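Local coordinates for protein probable starch synthase 4, chloroplastic/amyloplastic (Arabidopsis thaliana, PDB 6GNE) that belongs to the starch synthase family, has the two-domain GT-B fold, and binds adenosine-5'-diphosphate and glycans, one glycan lying at a separate site, at residues 154-159 with 166-171; 8-13 with 139-144. One frame throughout, in Å; residues are numbered along the deposited sequence.

How the contacts relate
Both contacts lie in the N-terminal half of this GT-B protein, within the range of the starch synthase catalytic domain, with centres about 12 Å apart. Contact 2 comes first along the chain and pairs strand 11-15 with strand 141-145 in the parallel part of the sheet. Contact 1 follows, packing helix 152-160 against the start of strand 169-174, the next neighbour of strand 141-145. The two meet where strand 141-145, paired in contact 2, is joined by a crossover to strand 169-174 of contact 1, and touch through the probable hydrogen bond of Ser167 OG to Pro139 O at 2.7 Å. Contact 2 is buried in the sheet, whereas contact 1 carries part of a glycan site at the surface.

Contact 1: 154-159 with 166-171; sequences PLYWDL and DSARIC. With GLC (alpha-D-glucopyranose), chain D.
Tyr156 and Trp157 bridge helix 154-159 and strand 169-171, which run almost antiparallel (160°), their axes no closer than 9.9 Å. The helix belongs to the crossover of a beta-alpha-beta unit: the chain leaves strand 141-145, passes through helices 146-150 and 152-160 and returns as strand 169-174 alongside the first strand. With CG placed opposite the backbone N (chi1 -178°), Tyr156 extends straight from the helix into the turn before the returning strand. There its hydroxyl accepts the backbone N-H of Ala168, with Ala168 N 2.9 Å from Tyr156 OH and an N-H...O angle of 152°. The methyl of Ala168 lies beside the same oxygen. Farther back along the ring, Ile170 CD1 sits over one face in a CH-pi contact, 3.9 Å from the ring centroid and displaced toward the CD2 side.

The Tyr156 ring stands nearly at right angles to the indole of Trp157, its CD2 edge over the middle of one indole face; Trp157 CE2 thus lies at the tyrosine's edge, and Ile170 CG1 comes to 3.7 Å from Trp157 NE1. On the opposite indole face lies an alpha-D-glucopyranose, roughly parallel to the ring, with its O5 3.2 Å from Trp157 CZ3 and its C6 near CE3, just outside the rim. Phe222, Asn224, Ile221 and Asp158 complete this glycan pocket, and Asn224 OD1 accepts the backbone N-H of Ile170. The Arg169 side chain, bent along its length, brings NH2 to 4.2 Å from Trp157 CH2. With Tyr156 and Ile170 backing the indole and a weak hydrogen bond from its N-H to Phe222 O, one broad aromatic face is turned to the sugar, consistent with recognition through stacking of the sugar on that face.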
loop_
_atom_site.group_PDB
_atom_site.type_symbol
_atom_site.label_atom_id
_atom_site.label_comp_id
_atom_site.label_asym_id
_atom_site.label_seq_id
_atom_site.Cartn_x
_atom_site.Cartn_y
_atom_site.Cartn_z
ATOM N N PRO A 154 -11.447 -12.131 15.365
ATOM C CA PRO A 154 -12.152 -13.224 16.056
ATOM C C PRO A 154 -11.293 -13.952 17.102
ATOM O O PRO A 154 -11.827 -14.312 18.161
ATOM C CB PRO A 154 -12.551 -14.178 14.926
ATOM C CG PRO A 154 -11.613 -13.848 13.796
ATOM C CD PRO A 154 -11.338 -12.385 13.917
ATOM N N LEU A 155 -10.002 -14.150 16.827
ATOM C CA LEU A 155 -9.075 -14.706 17.813
ATOM C C LEU A 155 -9.073 -13.924 19.122
ATOM O O LEU A 155 -9.233 -14.519 20.214
ATOM C CB LEU A 155 -7.655 -14.814 17.253
ATOM C CG LEU A 155 -7.430 -15.996 16.289
ATOM C CD1 LEU A 155 -6.110 -15.898 15.545
ATOM C CD2 LEU A 155 -7.487 -17.318 17.026
ATOM N N TYR A 156 -8.954 -12.600 19.019
ATOM C CA TYR A 156 -8.921 -11.746 20.210
ATOM C C TYR A 156 -10.155 -11.942 21.083
ATOM O O TYR A 156 -10.026 -12.163 22.280
ATOM C CB TYR A 156 -8.785 -10.269 19.833
ATOM C CG TYR A 156 -8.689 -9.351 21.031
ATOM C CD1 TYR A 156 -7.538 -9.301 21.789
ATOM C CD2 TYR A 156 -9.752 -8.536 21.407
ATOM C CE1 TYR A 156 -7.438 -8.447 22.883
ATOM C CE2 TYR A 156 -9.667 -7.675 22.491
ATOM C CZ TYR A 156 -8.511 -7.632 23.225
ATOM O OH TYR A 156 -8.413 -6.799 24.312
ATOM N N TRP A 157 -11.338 -11.878 20.466
ATOM C CA TRP A 157 -12.594 -11.949 21.211
ATOM C C TRP A 157 -12.903 -13.357 21.730
ATOM O O TRP A 157 -13.365 -13.508 22.850
ATOM C CB TRP A 157 -13.757 -11.379 20.380
ATOM C CG TRP A 157 -13.601 -9.907 20.164
ATOM C CD1 TRP A 157 -13.456 -9.280 18.986
ATOM C CD2 TRP A 157 -13.534 -8.882 21.173
ATOM N NE1 TRP A 157 -13.297 -7.923 19.178
ATOM C CE2 TRP A 157 -13.331 -7.658 20.516
ATOM C CE3 TRP A 157 -13.644 -8.885 22.575
ATOM C CZ2 TRP A 157 -13.234 -6.437 21.197
ATOM C CZ3 TRP A 157 -13.542 -7.670 23.261
ATOM C CH2 TRP A 157 -13.347 -6.461 22.561
ATOM N N ASP A 158 -12.615 -14.375 20.931
ATOM C CA ASP A 158 -12.928 -15.751 21.302
ATOM C C ASP A 158 -11.905 -16.371 22.254
ATOM O O ASP A 158 -12.288 -17.100 23.153
ATOM C CB ASP A 158 -13.162 -16.591 20.036
ATOM C CG ASP A 158 -14.472 -16.221 19.304
ATOM O OD1 ASP A 158 -15.174 -15.229 19.659
ATOM O OD2 ASP A 158 -14.800 -16.949 18.338
ATOM N N LEU A 159 -10.627 -16.019 22.129
ATOM C CA LEU A 159 -9.576 -16.681 22.930
ATOM C C LEU A 159 -8.673 -15.818 23.835
ATOM O O LEU A 159 -7.961 -16.386 24.687
ATOM C CB LEU A 159 -8.703 -17.517 22.000
ATOM C CG LEU A 159 -9.436 -18.582 21.160
ATOM C CD1 LEU A 159 -8.518 -19.212 20.118
ATOM C CD2 LEU A 159 -10.095 -19.649 22.036
ATOM N N ASP A 166 -8.071 -8.242 27.644
ATOM C CA ASP A 166 -9.383 -7.612 27.331
ATOM C C ASP A 166 -9.338 -6.049 27.381
ATOM O O ASP A 166 -10.379 -5.372 27.408
ATOM C CB ASP A 166 -10.470 -8.170 28.271
ATOM C CG ASP A 166 -10.057 -8.133 29.760
ATOM O OD1 ASP A 166 -9.388 -9.084 30.232
ATOM O OD2 ASP A 166 -10.410 -7.158 30.459
ATOM N N SER A 167 -8.120 -5.500 27.352
ATOM C CA SER A 167 -7.869 -4.052 27.385
ATOM C C SER A 167 -8.177 -3.316 26.049
ATOM O O SER A 167 -8.512 -2.125 26.055
ATOM C CB SER A 167 -6.392 -3.787 27.798
ATOM O OG SER A 167 -5.444 -4.281 26.841
ATOM N N ALA A 168 -8.059 -4.024 24.921
ATOM C CA ALA A 168 -7.990 -3.392 23.617
ATOM C C ALA A 168 -9.298 -3.357 22.848
ATOM O O ALA A 168 -10.141 -4.222 22.970
ATOM C CB ALA A 168 -6.931 -4.074 22.776
ATOM N N ARG A 169 -9.437 -2.306 22.058
ATOM C CA ARG A 169 -10.341 -2.252 20.914
ATOM C C ARG A 169 -9.598 -2.732 19.660
ATOM O O ARG A 169 -8.400 -2.479 19.513
ATOM C CB ARG A 169 -10.759 -0.816 20.649
ATOM C CG ARG A 169 -12.135 -0.416 21.084
ATOM C CD ARG A 169 -12.268 -0.235 22.569
ATOM N NE ARG A 169 -12.921 -1.392 23.153
ATOM C CZ ARG A 169 -14.238 -1.625 23.119
ATOM N NH1 ARG A 169 -15.062 -0.802 22.451
ATOM N NH2 ARG A 169 -14.735 -2.708 23.738
ATOM N N ILE A 170 -10.339 -3.357 18.745
ATOM C CA ILE A 170 -9.778 -3.879 17.498
ATOM C C ILE A 170 -10.134 -2.955 16.338
ATOM O O ILE A 170 -11.303 -2.587 16.142
ATOM C CB ILE A 170 -10.254 -5.328 17.208
ATOM C CG1 ILE A 170 -10.032 -6.246 18.431
ATOM C CG2 ILE A 170 -9.547 -5.909 15.987
ATOM C CD1 ILE A 170 -8.633 -6.209 18.989
ATOM N N CYS A 171 -9.103 -2.551 15.596
ATOM C CA CYS A 171 -9.266 -1.815 14.355
ATOM C C CYS A 171 -8.791 -2.716 13.228
ATOM O O CYS A 171 -7.755 -3.393 13.328
ATOM C CB CYS A 171 -8.471 -0.513 14.390
ATOM S SG CYS A 171 -8.671 0.596 12.959
HETATM C C1 GLC D . -17.253 -6.358 22.831
HETATM C C2 GLC D . -17.207 -5.830 21.400
HETATM C C3 GLC D . -17.916 -6.797 20.448
HETATM C C4 GLC D . -17.429 -8.223 20.645
HETATM C C5 GLC D . -17.480 -8.665 22.101
HETATM C C6 GLC D . -16.915 -10.083 22.279
HETATM O O1 GLC D . -18.604 -6.264 23.323
HETATM O O2 GLC D . -17.834 -4.543 21.383
HETATM O O3 GLC D . -17.698 -6.456 19.079
HETATM O O4 GLC D . -18.307 -9.069 19.933
HETATM O O5 GLC D . -16.761 -7.710 22.896
HETATM O O6 GLC D . -17.930 -11.019 22.680
#

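Contact 2: 8-13 with 139-144; sequences SGLYVV and PDIIHC
Leu10 meets Asp140 just ahead of the paired strands: its CD2 lies 3.9 Å from Asp140 OD2, and its side chain goes on to pack against Tyr494 and Thr495 of helix 484-499. At Tyr11 the same carboxylate takes over the role a main-chain acceptor would have. Asp140 places its CG beside its own backbone N (chi1 -58°), which brings OD2 to 2.8 Å from Tyr11 N in a nearly straight bond (170°) that uses the anti lone pair. Tyr11 O in turn receives Ile141 N at 3.2 Å and, more weakly, Asp140 N. Pro139 covers one face of the Tyr11 ring, its CB 4.2 Å from the centroid in a CH-pi contact, while the hydroxyl is hydrogen-bonded to Glu47 OE1.

From here the strands are parallel, with Val12 opposite Ile141 and Val13 opposite Ile142. This is the core of the Rossmann-like sheet in the N-terminal domain of a GT-B protein, where strand 11-15 lies between strands 45-51 and 141-145. Val12 directs its own backbone bonds to Leu45 and Glu47, on the side of strand 45-51. Its CG1 runs beside CG2 of Ile141, 4.0 Å away, the two side chains pointing the same way, and both touch Tyr494 of helix 484-499. Val13 turns to the other face of the sheet, where its CG2 packs on Pro139 CB at 3.9 Å. Its amide donates to Ile141 O, and Val13 O receives His143 N at 2.8 Å, nearly in line with the C=O bond. The imidazole of His143 is turned off to other partners, ND1 bonding Tyr494 OH and NE2 bonding Thr173 OG1, so that both ring nitrogens are engaged beside the stacked ring of His145.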
loop_
_atom_site.group_PDB
_atom_site.type_symbol
_atom_site.label_atom_id
_atom_site.label_comp_id
_atom_site.label_asym_id
_atom_site.label_seq_id
_atom_site.Cartn_x
_atom_site.Cartn_y
_atom_site.Cartn_z
ATOM N N SER A 8 -2.383 10.521 28.702
ATOM C CA SER A 8 -2.890 11.268 27.503
ATOM C C SER A 8 -2.668 10.555 26.137
ATOM O O SER A 8 -3.306 10.922 25.126
ATOM C CB SER A 8 -2.252 12.669 27.464
ATOM O OG SER A 8 -0.884 12.603 27.066
ATOM N N GLY A 9 -1.747 9.588 26.101
ATOM C CA GLY A 9 -1.419 8.838 24.879
ATOM C C GLY A 9 -1.831 7.371 24.957
ATOM O O GLY A 9 -1.709 6.723 25.991
ATOM N N LEU A 10 -2.354 6.870 23.840
ATOM C CA LEU A 10 -2.717 5.462 23.694
ATOM C C LEU A 10 -1.525 4.569 23.398
ATOM O O LEU A 10 -0.521 5.015 22.863
ATOM C CB LEU A 10 -3.740 5.292 22.579
ATOM C CG LEU A 10 -5.015 6.121 22.762
ATOM C CD1 LEU A 10 -5.859 6.027 21.511
ATOM C CD2 LEU A 10 -5.790 5.708 24.001
ATOM N N TYR A 11 -1.675 3.295 23.762
ATOM C CA TYR A 11 -0.746 2.240 23.414
ATOM C C TYR A 11 -1.399 1.451 22.261
ATOM O O TYR A 11 -2.428 0.780 22.439
ATOM C CB TYR A 11 -0.444 1.369 24.635
ATOM C CG TYR A 11 0.422 0.125 24.396
ATOM C CD1 TYR A 11 1.247 -0.009 23.266
ATOM C CD2 TYR A 11 0.433 -0.909 25.333
ATOM C CE1 TYR A 11 2.037 -1.140 23.086
ATOM C CE2 TYR A 11 1.198 -2.046 25.150
ATOM C CZ TYR A 11 2.005 -2.155 24.040
ATOM O OH TYR A 11 2.746 -3.279 23.860
ATOM N N VAL A 12 -0.781 1.564 21.086
ATOM C CA VAL A 12 -1.320 1.055 19.830
ATOM C C VAL A 12 -0.371 0.012 19.246
ATOM O O VAL A 12 0.789 0.318 18.962
ATOM C CB VAL A 12 -1.441 2.209 18.821
ATOM C CG1 VAL A 12 -2.095 1.736 17.536
ATOM C CG2 VAL A 12 -2.186 3.385 19.443
ATOM N N VAL A 13 -0.871 -1.203 19.057
ATOM C CA VAL A 13 -0.106 -2.252 18.378
ATOM C C VAL A 13 -0.654 -2.531 16.967
ATOM O O VAL A 13 -1.850 -2.707 16.791
ATOM C CB VAL A 13 -0.065 -3.547 19.198
ATOM C CG1 VAL A 13 0.785 -4.609 18.507
ATOM C CG2 VAL A 13 0.547 -3.261 20.554
ATOM N N PRO A 139 -2.439 -3.323 25.433
ATOM C CA PRO A 139 -2.718 -2.239 24.493
ATOM C C PRO A 139 -4.166 -1.752 24.541
ATOM O O PRO A 139 -5.084 -2.526 24.782
ATOM C CB PRO A 139 -2.379 -2.854 23.119
ATOM C CG PRO A 139 -2.520 -4.317 23.323
ATOM C CD PRO A 139 -2.109 -4.584 24.733
ATOM N N ASP A 140 -4.323 -0.460 24.307
ATOM C CA ASP A 140 -5.615 0.161 24.157
ATOM C C ASP A 140 -6.221 -0.162 22.797
ATOM O O ASP A 140 -7.439 -0.302 22.703
ATOM C CB ASP A 140 -5.486 1.681 24.272
ATOM C CG ASP A 140 -4.883 2.138 25.605
ATOM O OD1 ASP A 140 -5.479 1.895 26.683
ATOM O OD2 ASP A 140 -3.809 2.775 25.548
ATOM N N ILE A 141 -5.369 -0.219 21.748
ATOM C CA ILE A 141 -5.768 -0.474 20.342
ATOM C C ILE A 141 -4.881 -1.539 19.763
ATOM O O ILE A 141 -3.677 -1.465 19.883
ATOM C CB ILE A 141 -5.587 0.765 19.442
ATOM C CG1 ILE A 141 -6.485 1.925 19.877
ATOM C CG2 ILE A 141 -5.838 0.426 17.964
ATOM C CD1 ILE A 141 -7.981 1.737 19.644
ATOM N N ILE A 142 -5.482 -2.527 19.123
ATOM C CA ILE A 142 -4.771 -3.451 18.251
ATOM C C ILE A 142 -5.356 -3.187 16.857
ATOM O O ILE A 142 -6.592 -3.307 16.632
ATOM C CB ILE A 142 -4.890 -4.946 18.691
ATOM C CG1 ILE A 142 -4.217 -5.144 20.053
ATOM C CG2 ILE A 142 -4.230 -5.878 17.684
ATOM C CD1 ILE A 142 -4.577 -6.443 20.743
ATOM N N HIS A 143 -4.465 -2.802 15.936
ATOM C CA HIS A 143 -4.844 -2.448 14.579
ATOM C C HIS A 143 -4.291 -3.507 13.641
ATOM O O HIS A 143 -3.098 -3.630 13.513
ATOM C CB HIS A 143 -4.299 -1.057 14.273
ATOM C CG HIS A 143 -4.866 -0.430 13.045
ATOM N ND1 HIS A 143 -4.843 0.925 12.838
ATOM C CD2 HIS A 143 -5.489 -0.963 11.963
ATOM C CE1 HIS A 143 -5.389 1.203 11.664
ATOM N NE2 HIS A 143 -5.797 0.073 11.118
ATOM N N CYS A 144 -5.148 -4.276 12.987
ATOM C CA CYS A 144 -4.681 -5.281 12.040
ATOM C C CYS A 144 -4.967 -4.903 10.567
ATOM O O CYS A 144 -5.814 -4.060 10.290
ATOM C CB CYS A 144 -5.234 -6.655 12.425
ATOM S SG CYS A 144 -7.035 -6.833 12.473
#